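BPH (Thiobacillus denitrificans, PDB 5OVS) forms a tetradecameric double-ring proteasome homologue that probably hydrolyses peptide bonds of proteins admitted to its inner cavity. Local coordinates at residues 5-9 with 10-14; 155-158 with 159-163. One frame throughout, in Å; residues are numbered along the deposited sequence.

Interaction 1. Residues 5-9 with 10-14; sequences IVRKD and GRIAI
I5 meets I14 in a non-hydrogen-bonded antiparallel pair, their CD1 methyls 4.1 Å apart. With CG1 of I5 set anti to its own nitrogen (chi1 -160°), the branch also runs past the backbone carbonyl of A13, I5 CG1 lying 3.5 Å from A13 O. V6 pairs with A13 through two backbone bonds, A13 N to V6 O at 2.7 Å and V6 N to A13 O at 2.9 Å. R7 returns to the I5 face, where its CG touches CG1 of I12 (4.2 Å). K8 closes the hairpin: its N donates almost straight to R11 O at 2.9 Å, whereas R11 N reaches K8 O at 3.2 Å from above the carbonyl plane, a bent bond with 138° at the hydrogen. D9 and G10, both at positive phi, form the corners of a type I' turn from K8 to R11, a tight hairpin turn. The I5, I12 and I14 side chains pack on strand 111-115 of the second sheet, and V6 and A13 on helix 159-173, as in the layered proteasome-type fold. At the buried end both faces carry apolar side chains and cross-strand bonds satisfy V6 and A13, while R11 turns its guanidinium to E187 in a salt bridge.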
loop_
_atom_site.group_PDB
_atom_site.type_symbol
_atom_site.label_atom_id
_atom_site.label_comp_id
_atom_site.label_asym_id
_atom_site.label_seq_id
_atom_site.Cartn_x
_atom_site.Cartn_y
_atom_site.Cartn_z
ATOM N N ILE K 5 28.600 4.783 -31.911
ATOM C CA ILE K 5 29.315 3.894 -32.779
ATOM C C ILE K 5 28.872 4.158 -34.215
ATOM O O ILE K 5 27.693 4.365 -34.480
ATOM C CB ILE K 5 29.100 2.435 -32.346
ATOM C CG1 ILE K 5 30.208 1.558 -32.926
ATOM C CG2 ILE K 5 27.700 1.964 -32.708
ATOM C CD1 ILE K 5 30.339 0.231 -32.236
ATOM N N VAL K 6 29.842 4.198 -35.120
ATOM C CA VAL K 6 29.610 4.636 -36.488
ATOM C C VAL K 6 30.468 3.838 -37.471
ATOM O O VAL K 6 31.640 3.512 -37.215
ATOM C CB VAL K 6 29.903 6.130 -36.660
ATOM C CG1 VAL K 6 29.622 6.561 -38.092
ATOM C CG2 VAL K 6 29.083 6.958 -35.674
ATOM N N ARG K 7 29.846 3.562 -38.606
ATOM C CA ARG K 7 30.406 2.806 -39.684
ATOM C C ARG K 7 30.211 3.659 -40.937
ATOM O O ARG K 7 29.082 3.916 -41.338
ATOM C CB ARG K 7 29.588 1.521 -39.762
ATOM C CG ARG K 7 30.098 0.470 -40.716
ATOM C CD ARG K 7 28.961 -0.412 -41.202
ATOM N NE ARG K 7 29.374 -1.080 -42.430
ATOM C CZ ARG K 7 29.666 -2.370 -42.546
ATOM N NH1 ARG K 7 29.567 -3.194 -41.510
ATOM N NH2 ARG K 7 30.044 -2.842 -43.726
ATOM N N LYS K 8 31.284 4.142 -41.548
ATOM C CA LYS K 8 31.125 4.982 -42.733
ATOM C C LYS K 8 32.386 5.027 -43.557
ATOM O O LYS K 8 33.467 5.211 -43.012
ATOM C CB LYS K 8 30.738 6.408 -42.338
ATOM C CG LYS K 8 30.687 7.368 -43.512
ATOM C CD LYS K 8 30.316 8.780 -43.099
ATOM C CE LYS K 8 30.392 9.716 -44.297
ATOM N NZ LYS K 8 29.885 11.088 -44.013
ATOM N N ASP K 9 32.224 4.875 -44.873
ATOM C CA ASP K 9 33.327 4.938 -45.843
ATOM C C ASP K 9 34.513 4.004 -45.547
ATOM O O ASP K 9 35.667 4.430 -45.606
ATOM C CB ASP K 9 33.832 6.383 -45.984
ATOM C CG ASP K 9 32.791 7.321 -46.557
ATOM O OD1 ASP K 9 31.936 6.884 -47.349
ATOM O OD2 ASP K 9 32.849 8.516 -46.229
ATOM N N GLY K 10 34.223 2.738 -45.247
ATOM C CA GLY K 10 35.265 1.733 -44.993
ATOM C C GLY K 10 35.991 1.892 -43.663
ATOM O O GLY K 10 37.023 1.256 -43.429
ATOM N N ARG K 11 35.426 2.717 -42.786
ATOM C CA ARG K 11 36.036 3.100 -41.518
ATOM C C ARG K 11 35.016 2.868 -40.408
ATOM O O ARG K 11 33.829 3.076 -40.618
ATOM C CB ARG K 11 36.383 4.585 -41.557
ATOM C CG ARG K 11 37.708 4.935 -42.203
ATOM C CD ARG K 11 38.760 5.028 -41.124
ATOM N NE ARG K 11 39.992 5.684 -41.535
ATOM C CZ ARG K 11 40.356 6.922 -41.188
ATOM N NH1 ARG K 11 39.588 7.701 -40.417
ATOM N NH2 ARG K 11 41.514 7.402 -41.633
ATOM N N ILE K 12 35.486 2.474 -39.226
ATOM C CA ILE K 12 34.616 2.249 -38.082
ATOM C C ILE K 12 35.103 3.120 -36.944
ATOM O O ILE K 12 36.297 3.172 -36.674
ATOM C CB ILE K 12 34.591 0.760 -37.682
ATOM C CG1 ILE K 12 33.681 -0.017 -38.636
ATOM C CG2 ILE K 12 34.129 0.575 -36.247
ATOM C CD1 ILE K 12 33.817 -1.525 -38.550
ATOM N N ALA K 13 34.177 3.826 -36.293
ATOM C CA ALA K 13 34.525 4.665 -35.154
ATOM C C ALA K 13 33.617 4.424 -33.971
ATOM O O ALA K 13 32.518 3.897 -34.111
ATOM C CB ALA K 13 34.504 6.128 -35.530
ATOM N N ILE K 14 34.113 4.797 -32.798
ATOM C CA ILE K 14 33.398 4.602 -31.550
ATOM C C ILE K 14 33.791 5.734 -30.610
ATOM O O ILE K 14 34.965 6.132 -30.565
ATOM C CB ILE K 14 33.671 3.199 -30.951
ATOM C CG1 ILE K 14 32.778 2.944 -29.737
ATOM C CG2 ILE K 14 35.146 3.003 -30.601
ATOM C CD1 ILE K 14 32.800 1.515 -29.248
#

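Interaction 2. Residues 155-158 with 159-163; sequences PSLD and AEAVA
A chi1 of 70° places CG of D158 between its own backbone N and carbonyl carbon, and this rotation brings OD1 to the amide of A161 in the first turn of helix 159-173. There D158 OD1 accepts from A161 N at 3.1 Å, with 157° at the hydrogen; the donor stands above the carboxylate plane, 46° out of it. D158 holds the N-cap position and this is its capping bond, while its backbone O takes the first helical i to i+4 bond, from V162 N, also at 3.1 Å. One residue thereby grips two successive amides. L157, with CG anti to its carbonyl carbon, supplies the apolar side: L157 CD2 rests on A161 CB at 3.8 Å, and L157 CB lies alongside CG2 of V162 at the same distance. Beyond them L157 reaches A151, and V162 reaches M148, so the apolar side of the contact continues onto helix 141-151. On the other flank the D158 and E160 side chains run side by side. A modelled water lies between D158 OD2 and E160 OE1, although its distances are too short to be taken at face value; E160 OE2 also bonds S183. The two acids keep 4.7 Å between D158 OD2 and E160 OE1. If ionised, D158 would be favoured by the helix N-terminus, while the nearby E160 carboxylate would probably oppose this.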
loop_
_atom_site.group_PDB
_atom_site.type_symbol
_atom_site.label_atom_id
_atom_site.label_comp_id
_atom_site.label_asym_id
_atom_site.label_seq_id
_atom_site.Cartn_x
_atom_site.Cartn_y
_atom_site.Cartn_z
ATOM N N PRO K 155 29.376 15.179 -46.304
ATOM C CA PRO K 155 30.567 14.598 -46.935
ATOM C C PRO K 155 31.890 14.970 -46.278
ATOM O O PRO K 155 32.863 14.224 -46.395
ATOM C CB PRO K 155 30.510 15.126 -48.373
ATOM C CG PRO K 155 29.539 16.266 -48.371
ATOM C CD PRO K 155 28.617 16.060 -47.214
ATOM N N SER K 156 31.938 16.103 -45.591
ATOM C CA SER K 156 33.161 16.506 -44.905
ATOM C C SER K 156 33.470 15.711 -43.610
ATOM O O SER K 156 34.552 15.862 -43.045
ATOM C CB SER K 156 33.068 17.988 -44.575
ATOM O OG SER K 156 31.937 18.224 -43.766
ATOM N N LEU K 157 32.542 14.878 -43.139
ATOM C CA LEU K 157 32.703 14.200 -41.839
ATOM C C LEU K 157 32.938 12.704 -41.997
ATOM O O LEU K 157 32.126 12.014 -42.600
ATOM C CB LEU K 157 31.467 14.435 -40.958
ATOM C CG LEU K 157 31.139 15.905 -40.652
ATOM C CD1 LEU K 157 29.789 16.058 -39.959
ATOM C CD2 LEU K 157 32.236 16.547 -39.819
ATOM N N ASP K 158 34.037 12.201 -41.449
ATOM C CA ASP K 158 34.282 10.764 -41.461
ATOM C C ASP K 158 33.514 10.104 -40.302
ATOM O O ASP K 158 32.784 10.779 -39.570
ATOM C CB ASP K 158 35.796 10.457 -41.431
ATOM C CG ASP K 158 36.463 10.799 -40.103
ATOM O OD1 ASP K 158 35.982 11.717 -39.401
ATOM O OD2 ASP K 158 37.485 10.147 -39.772
ATOM N N ALA K 159 33.651 8.791 -40.141
ATOM C CA ALA K 159 32.933 8.076 -39.074
ATOM C C ALA K 159 33.277 8.609 -37.686
ATOM O O ALA K 159 32.403 8.730 -36.836
ATOM C CB ALA K 159 33.216 6.585 -39.138
ATOM N N GLU K 160 34.546 8.927 -37.453
ATOM C CA GLU K 160 34.956 9.431 -36.147
ATOM C C GLU K 160 34.320 10.789 -35.824
ATOM O O GLU K 160 33.838 11.013 -34.727
ATOM C CB GLU K 160 36.470 9.506 -36.053
ATOM C CG GLU K 160 36.962 9.927 -34.681
ATOM C CD GLU K 160 38.437 9.665 -34.474
ATOM O OE1 GLU K 160 39.203 9.684 -35.458
ATOM O OE2 GLU K 160 38.828 9.446 -33.315
ATOM N N ALA K 161 34.307 11.689 -36.790
ATOM C CA ALA K 161 33.714 13.005 -36.591
ATOM C C ALA K 161 32.226 12.901 -36.321
ATOM O O ALA K 161 31.675 13.674 -35.542
ATOM C CB ALA K 161 33.974 13.884 -37.808
ATOM N N VAL K 162 31.573 11.939 -36.962
ATOM C CA VAL K 162 30.146 11.727 -36.739
ATOM C C VAL K 162 29.876 11.114 -35.357
ATOM O O VAL K 162 28.932 11.531 -34.654
ATOM C CB VAL K 162 29.518 10.874 -37.850
ATOM C CG1 VAL K 162 28.059 10.590 -37.541
ATOM C CG2 VAL K 162 29.649 11.597 -39.186
ATOM N N ALA K 163 30.700 10.139 -34.975
ATOM C CA ALA K 163 30.591 9.491 -33.663
ATOM C C ALA K 163 30.816 10.499 -32.555
ATOM O O ALA K 163 30.066 10.540 -31.591
ATOM C CB ALA K 163 31.597 8.362 -33.542
HETATM O O HOH W 1 39.123 9.957 -37.967
#

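How the interactions relate
Interactions 1 and 2 lie about 8 Å apart between centres and meet directly: the hairpin of 5-9 and 10-14 lies against the start of the helix that 155-158 introduces. A13 CB meets the helix backbone 3.4 Å from E160 CA. Nearer the turn the junction becomes polar: K8 NZ, also bonded to Y152 O, lies 2.8 Å from L157 O in a probable hydrogen bond, and R11 NH1 forms a long, weak ion pair with D158 OD2. Interaction 1 is buried at I5, V6 and I12-I14 but open at the D9-G10 turn; interaction 2 lies farther from the chain centre, with A159 and V162 buried. Cross-strand amide pairing holds the first, a side-chain cap and small apolar patch the second.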